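Local coordinates for periplasmic binding protein (Roseiflexus sp. RS-1, PDB 5GJ3) that binds heme in the periplasm, here two heme molecules at once, and probably hands it on to a bacterial heme-acquisition transporter, at residues His144-Tyr149 with Asp200-Leu205; Gln156-Arg161 with Lys187-Glu192; Gly214-Leu219 with Arg231-Ile236. One frame throughout, in Å; residues are numbered along the deposited sequence.

Contact 1 (His144-Tyr149 with Asp200-Leu205). With ZN (zinc ion), chain E; HEM (protoporphyrin IX containing Fe), chain C.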
# COMPACT_ATOMS: atom_id res chain seq x y z
N HIS A 144 14.40 -4.65 -14.98
CA HIS A 144 14.22 -5.61 -13.86
C HIS A 144 14.16 -4.89 -12.49
O HIS A 144 15.07 -4.11 -12.14
CB HIS A 144 15.30 -6.70 -13.88
CG HIS A 144 14.94 -7.87 -14.75
ND1 HIS A 144 14.74 -7.74 -16.10
CD2 HIS A 144 14.66 -9.16 -14.44
CE1 HIS A 144 14.38 -8.91 -16.61
NE2 HIS A 144 14.33 -9.79 -15.63
N VAL A 145 13.08 -5.13 -11.74
CA VAL A 145 12.85 -4.32 -10.52
C VAL A 145 12.80 -5.29 -9.31
O VAL A 145 12.11 -6.30 -9.36
CB VAL A 145 11.51 -3.53 -10.63
CG1 VAL A 145 11.29 -2.70 -9.38
CG2 VAL A 145 11.53 -2.58 -11.85
N LEU A 146 13.54 -5.00 -8.24
CA LEU A 146 13.43 -5.84 -7.04
C LEU A 146 12.87 -5.02 -5.87
O LEU A 146 13.44 -3.99 -5.50
CB LEU A 146 14.81 -6.41 -6.68
CG LEU A 146 14.84 -7.48 -5.61
CD1 LEU A 146 14.17 -8.79 -6.07
CD2 LEU A 146 16.32 -7.69 -5.19
N PHE A 147 11.75 -5.46 -5.31
CA PHE A 147 11.24 -4.83 -4.10
C PHE A 147 11.80 -5.51 -2.83
O PHE A 147 11.69 -6.74 -2.69
CB PHE A 147 9.70 -4.91 -4.04
CG PHE A 147 9.13 -4.32 -2.78
CD1 PHE A 147 8.93 -2.96 -2.69
CD2 PHE A 147 8.84 -5.13 -1.67
CE1 PHE A 147 8.44 -2.40 -1.50
CE2 PHE A 147 8.35 -4.59 -0.50
CZ PHE A 147 8.13 -3.22 -0.42
N LEU A 148 12.38 -4.72 -1.93
CA LEU A 148 12.94 -5.26 -0.67
C LEU A 148 12.14 -4.68 0.47
O LEU A 148 11.94 -3.46 0.57
CB LEU A 148 14.40 -4.83 -0.45
CG LEU A 148 15.36 -5.33 -1.55
CD1 LEU A 148 16.76 -4.78 -1.38
CD2 LEU A 148 15.39 -6.85 -1.56
N TYR A 149 11.61 -5.58 1.26
CA TYR A 149 11.07 -5.23 2.55
C TYR A 149 12.25 -5.29 3.56
O TYR A 149 12.91 -6.33 3.66
CB TYR A 149 9.98 -6.22 2.90
CG TYR A 149 9.47 -6.00 4.31
CD1 TYR A 149 8.53 -5.00 4.58
CD2 TYR A 149 9.97 -6.78 5.39
CE1 TYR A 149 8.07 -4.76 5.90
CE2 TYR A 149 9.53 -6.55 6.71
CZ TYR A 149 8.56 -5.56 6.96
OH TYR A 149 8.08 -5.32 8.26
N ASP A 200 17.92 -3.73 -12.09
CA ASP A 200 18.17 -2.41 -12.63
C ASP A 200 17.67 -1.32 -11.67
O ASP A 200 18.22 -0.20 -11.64
CB ASP A 200 17.39 -2.25 -13.96
CG ASP A 200 17.93 -3.17 -15.06
OD1 ASP A 200 19.16 -3.04 -15.34
OD2 ASP A 200 17.15 -3.99 -15.63
N VAL A 201 16.61 -1.66 -10.94
CA VAL A 201 15.98 -0.75 -9.94
C VAL A 201 15.80 -1.49 -8.62
O VAL A 201 15.31 -2.60 -8.60
CB VAL A 201 14.60 -0.23 -10.46
CG1 VAL A 201 13.93 0.75 -9.44
CG2 VAL A 201 14.78 0.43 -11.84
N LEU A 202 16.20 -0.87 -7.52
CA LEU A 202 15.81 -1.33 -6.19
C LEU A 202 14.62 -0.50 -5.66
O LEU A 202 14.71 0.73 -5.51
CB LEU A 202 17.00 -1.25 -5.23
CG LEU A 202 18.08 -2.29 -5.57
CD1 LEU A 202 19.41 -1.90 -4.96
CD2 LEU A 202 17.67 -3.68 -5.09
N LEU A 203 13.52 -1.18 -5.40
CA LEU A 203 12.33 -0.51 -4.87
C LEU A 203 12.19 -0.85 -3.38
O LEU A 203 12.14 -2.00 -3.00
CB LEU A 203 11.09 -0.93 -5.68
CG LEU A 203 9.71 -0.34 -5.33
CD1 LEU A 203 9.69 1.16 -5.50
CD2 LEU A 203 8.60 -0.96 -6.18
N VAL A 204 12.16 0.18 -2.53
CA VAL A 204 12.09 -0.01 -1.08
C VAL A 204 11.05 0.93 -0.42
O VAL A 204 10.55 1.87 -1.04
CB VAL A 204 13.45 0.31 -0.42
CG1 VAL A 204 14.51 -0.68 -0.94
CG2 VAL A 204 13.84 1.78 -0.65
N LEU A 205 10.76 0.69 0.84
CA LEU A 205 9.92 1.66 1.59
C LEU A 205 10.78 2.75 2.26
O LEU A 205 11.95 2.48 2.64
CB LEU A 205 9.08 0.93 2.60
CG LEU A 205 8.23 -0.16 1.96
CD1 LEU A 205 7.48 -0.95 3.02
CD2 LEU A 205 7.26 0.35 0.89
ZN ZN E . 13.85 -11.84 -15.40
CHA HEM C . 7.21 -3.57 11.74
CHB HEM C . 5.40 -2.26 7.42
CHC HEM C . 4.91 -6.96 6.08
CHD HEM C . 6.48 -8.23 10.51
C1A HEM C . 6.73 -2.85 10.68
C2A HEM C . 6.55 -1.44 10.71
C3A HEM C . 6.04 -1.08 9.49
C4A HEM C . 5.89 -2.26 8.72
CMA HEM C . 5.70 0.33 9.01
CAA HEM C . 6.87 -0.51 11.88
CBA HEM C . 8.14 0.33 11.68
CGA HEM C . 9.42 -0.46 11.81
O1A HEM C . 9.46 -1.70 11.74
O2A HEM C . 10.51 0.13 11.97
C1B HEM C . 5.10 -3.44 6.69
C2B HEM C . 4.54 -3.42 5.38
C3B HEM C . 4.37 -4.71 4.99
C4B HEM C . 4.87 -5.56 6.12
CMB HEM C . 4.19 -2.17 4.59
CAB HEM C . 3.82 -5.22 3.72
CBB HEM C . 4.64 -5.33 2.70
C1C HEM C . 5.26 -7.74 7.20
C2C HEM C . 5.07 -9.13 7.31
C3C HEM C . 5.53 -9.50 8.58
C4C HEM C . 5.99 -8.31 9.22
CMC HEM C . 4.50 -9.99 6.20
CAC HEM C . 5.59 -10.85 9.24
CBC HEM C . 5.56 -12.01 8.59
C1D HEM C . 6.76 -7.03 11.17
C2D HEM C . 7.24 -7.02 12.58
C3D HEM C . 7.46 -5.72 12.92
C4D HEM C . 7.10 -4.95 11.72
CMD HEM C . 7.42 -8.26 13.43
CAD HEM C . 7.94 -5.15 14.25
CBD HEM C . 6.84 -4.80 15.29
CGD HEM C . 7.44 -4.09 16.49
O1D HEM C . 6.75 -3.56 17.42
O2D HEM C . 8.68 -3.99 16.62
NA HEM C . 6.33 -3.36 9.44
NB HEM C . 5.34 -4.70 7.05
NC HEM C . 5.82 -7.25 8.37
ND HEM C . 6.79 -5.78 10.66
FE HEM C . 6.14 -5.27 8.92
O HOH W 1 15.34 -5.93 -17.83
O HOH W 2 11.88 -1.24 2.44
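The Phe147 ring meets Leu203 CG and Leu205 CD2 at its edge, in plane, its CD1 coming 3.8 Å from Leu203 CG, while Leu205 CD2 lies beside CE1. At the edge of the Tyr149 ring is CHB of the heme, and the His144 ring has a water in its plane, bound through ND1. All three rings belong to strand 144-149, which pairs in parallel with strand 201-205 in the mixed sheet of one lobe of this periplasmic binding protein. The pairing follows the parallel pattern: Leu146 N gives to Val201 O, Leu203 N to Leu146 O, and Leu148 N to Leu203 O. The axes of these short segments diverge by 26°. Val145, Phe147, Val201 and Leu203 project from one face, where helix 164-171 packs through Val165 on Phe147 and Leu203 and through Ile169 on Val145 and Leu203; Leu146, Leu148, Leu202 and Val204 project from the other, with Leu148 CD1 set 4.0 Å from Leu202 CD2.

At the start of the pair His144 O takes two donors, Val201 N at 3.1 Å and Asp200 N through a more bent bond. Asp200 OD2 answers His144 N with its anti lone pair at 2.9 Å, while OD1 is held by Ser268 and Arg269. The imidazole's NE2 binds zinc, as does Asp180. Toward the other end a second water bridges Leu148 O and Leu205 N. With CG anti to the backbone N (chi1 174°), the Tyr149 ring extends along the strand's course to the heme, and Arg151 NH2 makes a weak hydrogen bond with Tyr149 OH. Beside it Leu205 CD1 touches the heme methyl CMB at 3.8 Å, and Tyr149 OH binds the heme iron at 2.1 Å.

Contact 2 (Gln156-Arg161 with Lys187-Glu192)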
# COMPACT_ATOMS: atom_id res chain seq x y z
N GLN A 156 15.44 -8.85 5.77
CA GLN A 156 15.55 -8.52 4.34
C GLN A 156 14.76 -9.54 3.55
O GLN A 156 15.14 -10.72 3.45
CB GLN A 156 17.02 -8.49 3.91
CG GLN A 156 17.77 -7.33 4.55
CD GLN A 156 19.20 -7.61 4.87
OE1 GLN A 156 19.72 -7.11 5.86
NE2 GLN A 156 19.87 -8.36 4.01
N GLN A 157 13.64 -9.07 3.01
CA GLN A 157 12.68 -9.92 2.32
C GLN A 157 12.37 -9.33 0.95
O GLN A 157 12.41 -8.12 0.75
CB GLN A 157 11.38 -10.07 3.12
CG GLN A 157 11.56 -10.62 4.54
CD GLN A 157 11.56 -12.14 4.59
OE1 GLN A 157 12.49 -12.75 5.12
NE2 GLN A 157 10.52 -12.75 4.04
N VAL A 158 12.07 -10.21 0.01
CA VAL A 158 11.84 -9.84 -1.37
C VAL A 158 10.39 -10.22 -1.63
O VAL A 158 9.93 -11.25 -1.11
CB VAL A 158 12.78 -10.69 -2.29
CG1 VAL A 158 12.31 -10.66 -3.73
CG2 VAL A 158 14.21 -10.20 -2.20
N ALA A 159 9.68 -9.42 -2.42
CA ALA A 159 8.28 -9.73 -2.78
C ALA A 159 8.15 -10.29 -4.21
O ALA A 159 8.60 -9.67 -5.20
CB ALA A 159 7.41 -8.48 -2.63
N GLY A 160 7.52 -11.45 -4.33
CA GLY A 160 7.28 -12.05 -5.62
C GLY A 160 5.81 -11.89 -6.01
O GLY A 160 5.17 -10.86 -5.68
N ARG A 161 5.29 -12.90 -6.70
CA ARG A 161 3.92 -12.86 -7.23
C ARG A 161 2.86 -13.00 -6.14
O ARG A 161 3.19 -13.36 -4.98
CB ARG A 161 3.72 -13.87 -8.38
CG ARG A 161 4.59 -13.50 -9.57
CD ARG A 161 4.10 -14.00 -10.93
NE ARG A 161 5.20 -14.01 -11.91
CZ ARG A 161 5.15 -14.58 -13.12
NH1 ARG A 161 4.05 -15.19 -13.54
NH2 ARG A 161 6.22 -14.54 -13.92
N LYS A 187 9.79 -13.69 0.55
CA LYS A 187 10.88 -14.64 0.86
C LYS A 187 12.16 -13.92 1.24
O LYS A 187 12.38 -12.79 0.79
CB LYS A 187 11.12 -15.58 -0.31
CG LYS A 187 9.90 -16.44 -0.63
CD LYS A 187 9.64 -17.54 0.42
CE LYS A 187 8.61 -18.57 -0.05
NZ LYS A 187 7.21 -18.02 -0.17
N PRO A 188 13.01 -14.56 2.07
CA PRO A 188 14.27 -13.91 2.45
C PRO A 188 15.18 -13.57 1.26
O PRO A 188 15.26 -14.33 0.30
CB PRO A 188 14.96 -14.94 3.42
CG PRO A 188 14.12 -16.18 3.40
CD PRO A 188 12.77 -15.83 2.81
N LEU A 189 15.81 -12.40 1.33
CA LEU A 189 16.91 -12.04 0.46
C LEU A 189 18.09 -13.01 0.73
O LEU A 189 18.32 -13.42 1.88
CB LEU A 189 17.32 -10.58 0.69
CG LEU A 189 18.36 -9.98 -0.29
CD1 LEU A 189 17.81 -9.97 -1.72
CD2 LEU A 189 18.77 -8.57 0.11
N SER A 190 18.81 -13.40 -0.33
CA SER A 190 19.98 -14.28 -0.22
C SER A 190 20.96 -13.98 -1.35
O SER A 190 20.55 -13.42 -2.39
CB SER A 190 19.55 -15.76 -0.28
OG SER A 190 19.28 -16.17 -1.61
N PRO A 191 22.26 -14.34 -1.17
CA PRO A 191 23.22 -14.27 -2.28
C PRO A 191 22.65 -14.81 -3.62
O PRO A 191 22.80 -14.16 -4.67
CB PRO A 191 24.39 -15.14 -1.79
CG PRO A 191 24.34 -14.96 -0.29
CD PRO A 191 22.88 -14.87 0.07
N GLU A 192 21.98 -15.94 -3.56
CA GLU A 192 21.39 -16.60 -4.71
C GLU A 192 20.32 -15.75 -5.39
O GLU A 192 20.28 -15.66 -6.63
CB GLU A 192 20.78 -17.94 -4.31
CG GLU A 192 21.78 -19.00 -3.84
CD GLU A 192 22.32 -18.79 -2.42
OE1 GLU A 192 21.90 -17.86 -1.69
OE2 GLU A 192 23.20 -19.59 -2.02
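Val158 and Leu189 make the tight side of this contact: Val158 CG2 is 3.6 Å from Leu189 CD1, the two side chains crossing at about a right angle. With CG1 of the valine anti to the backbone N (chi1 163°), it is CG2 that meets the leucine. Val193 also packs against Val158, and Val194 covers Leu189, both from the helix that begins at Pro191. On the other flank of Leu189, its CB lies 3.9 Å from Gln156 CB, the chains meeting at a slant.

Three backbone hydrogen bonds join the segments. Val158 and Lys187 form an antiparallel hydrogen-bonded pair, with Val158 N giving to Lys187 O at 2.7 Å and Lys187 N returning a bond to Val158 O. Gln157 and Pro188 are the adjoining non-hydrogen-bonded pair, their CA atoms 4.3 Å apart. One step further Leu189 N reaches Gln156 O at 2.8 Å. Strand 186-188 is thus an antiparallel neighbour of strand 155-159, itself the second arm of a hairpin with 144-151 in the mixed sheet.

The outward side faces solvent: Lys187 and Pro188 are exposed, and the lysine's NZ turns to Val184 O. Here Gln157 bends at chi2 (-86°) and folds its amide back over the Lys187-Pro188 peptide by contact alone, OE1 lying 3.4 Å from Pro188 CA and NE2 near Lys187 C. Past the strand, Ser190 OG caps the helix start through Val193 N and also donates to Glu192 OE1, which it meets on the anti side at 3.1 Å.

Contact 3 (Gly214-Leu219 with Arg231-Ile236)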
# COMPACT_ATOMS: atom_id res chain seq x y z
N GLY A 214 19.91 4.57 5.16
CA GLY A 214 19.84 5.30 3.89
C GLY A 214 20.52 4.52 2.77
O GLY A 214 20.85 3.36 2.97
N VAL A 215 20.70 5.15 1.59
CA VAL A 215 21.30 4.50 0.42
C VAL A 215 22.71 3.94 0.75
O VAL A 215 23.05 2.80 0.39
CB VAL A 215 21.33 5.44 -0.82
CG1 VAL A 215 22.08 4.80 -1.97
CG2 VAL A 215 19.90 5.79 -1.28
N ASP A 216 23.50 4.73 1.47
CA ASP A 216 24.82 4.28 1.91
C ASP A 216 24.76 2.98 2.71
O ASP A 216 25.48 2.02 2.38
CB ASP A 216 25.58 5.39 2.66
CG ASP A 216 26.05 6.51 1.73
OD1 ASP A 216 26.07 6.33 0.49
OD2 ASP A 216 26.42 7.58 2.24
N GLY A 217 23.87 2.88 3.69
CA GLY A 217 23.71 1.59 4.39
C GLY A 217 23.16 0.46 3.50
O GLY A 217 23.65 -0.67 3.53
N LEU A 218 22.13 0.75 2.70
CA LEU A 218 21.51 -0.30 1.86
C LEU A 218 22.57 -0.99 0.98
O LEU A 218 22.62 -2.21 0.86
CB LEU A 218 20.40 0.32 0.96
CG LEU A 218 19.74 -0.57 -0.11
CD1 LEU A 218 18.90 -1.60 0.61
CD2 LEU A 218 18.86 0.21 -1.08
N LEU A 219 23.43 -0.20 0.38
CA LEU A 219 24.43 -0.73 -0.54
C LEU A 219 25.61 -1.42 0.16
O LEU A 219 26.49 -1.97 -0.53
CB LEU A 219 24.93 0.37 -1.50
CG LEU A 219 23.75 0.86 -2.34
CD1 LEU A 219 24.20 1.87 -3.38
CD2 LEU A 219 23.03 -0.34 -2.97
N ARG A 231 25.08 -0.00 -8.77
CA ARG A 231 26.11 0.77 -9.47
C ARG A 231 25.70 2.19 -9.85
O ARG A 231 26.56 3.08 -9.89
CB ARG A 231 26.56 0.05 -10.75
CG ARG A 231 27.30 -1.26 -10.51
CD ARG A 231 27.38 -2.01 -11.85
NE ARG A 231 28.15 -3.26 -11.73
CZ ARG A 231 27.85 -4.41 -12.36
NH1 ARG A 231 26.77 -4.49 -13.18
NH2 ARG A 231 28.63 -5.48 -12.15
N GLN A 232 24.45 2.39 -10.25
CA GLN A 232 23.95 3.72 -10.60
C GLN A 232 23.16 4.38 -9.45
O GLN A 232 22.56 5.44 -9.63
CB GLN A 232 23.08 3.63 -11.88
CG GLN A 232 23.82 3.08 -13.09
CD GLN A 232 23.05 3.28 -14.40
OE1 GLN A 232 21.84 3.51 -14.38
NE2 GLN A 232 23.76 3.19 -15.54
N ARG A 233 23.18 3.75 -8.27
CA ARG A 233 22.41 4.19 -7.11
C ARG A 233 20.91 4.38 -7.46
O ARG A 233 20.29 5.35 -7.03
CB ARG A 233 23.04 5.42 -6.41
CG ARG A 233 24.41 5.10 -5.80
CD ARG A 233 25.18 6.32 -5.30
NE ARG A 233 24.67 6.87 -4.03
CZ ARG A 233 25.09 6.52 -2.80
NH1 ARG A 233 24.55 7.10 -1.72
NH2 ARG A 233 26.04 5.60 -2.64
N ARG A 234 20.34 3.45 -8.23
CA ARG A 234 18.98 3.61 -8.69
C ARG A 234 18.05 2.98 -7.67
O ARG A 234 17.59 1.84 -7.81
CB ARG A 234 18.85 2.96 -10.04
CG ARG A 234 17.74 3.50 -10.88
CD ARG A 234 17.87 2.90 -12.25
NE ARG A 234 18.88 3.48 -13.13
CZ ARG A 234 18.65 4.51 -13.94
NH1 ARG A 234 17.52 5.18 -13.88
NH2 ARG A 234 19.57 4.91 -14.80
N ILE A 235 17.80 3.73 -6.59
CA ILE A 235 16.97 3.28 -5.49
C ILE A 235 15.74 4.19 -5.56
O ILE A 235 15.90 5.41 -5.63
CB ILE A 235 17.61 3.50 -4.07
CG1 ILE A 235 19.08 3.01 -3.95
CG2 ILE A 235 16.70 3.02 -2.94
CD1 ILE A 235 19.41 1.68 -4.55
N ILE A 236 14.54 3.61 -5.53
CA ILE A 236 13.27 4.38 -5.46
C ILE A 236 12.72 4.06 -4.07
O ILE A 236 12.53 2.89 -3.75
CB ILE A 236 12.20 3.87 -6.49
CG1 ILE A 236 12.68 3.84 -7.93
CG2 ILE A 236 10.87 4.63 -6.35
CD1 ILE A 236 13.24 5.16 -8.43
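Asp216 OD1 takes a salt bridge from Arg233, with NH1 at 2.8 Å and a weaker bond from NH2. OD1 lies in the guanidinium plane, at its edge, but the carboxylate is turned 66° to that plane, and NH1 meets OD1 from above the carboxylate. Val215 CG1 covers one guanidinium face, 3.4 Å above it and offset toward the rim. Nearer the arginine's backbone, Leu219 CD1 touches CG.

Ile235 fills the apolar part next to this. Its CD1 and Leu218 CD2 reach toward each other tip to tip at 3.8 Å, while Ile235 and Val215 slide past each other in opposite directions, CG1 beside CG2. Leu202 and Val204 of strand 201-205 pack against the isoleucine, and Leu224 backs both Leu218 and Leu219.

A bend of the side chain at chi3 (76°) helps turn the Arg233 guanidinium toward Asp216. Arg234 faces another way, binding Gln232 OE1 through NH2 and Asp263 through NH1. The positive phi of Arg233 (52°) belongs to a Schellman motif closing helix 228-232, after which an inverse gamma turn centred on Arg234 leads into strand 235-238 of the mixed sheet, with helix 214-218 packed against the joint.

All three contacts reach one mixed sheet. Contact 1 lies in the middle, its centre about 11 Å from that of contact 2 and about 10 Å from that of contact 3; contacts 2 and 3 are about 17 Å apart between centres and do not touch. Tyr149 N lies 2.7 Å from Gln157 O, a probable hydrogen bond joining contact 1 to contact 2, and Leu148 packs on Val158. On the other flank Leu202 O and Ile236 N, 2.9 Å apart, probably bond contact 1 to contact 3. Contact 1 holds heme and zinc ligands; the Gln157 side chain in contact 2 is about 7 Å from a heme, and contact 3, at the surface too, holds no such ligand.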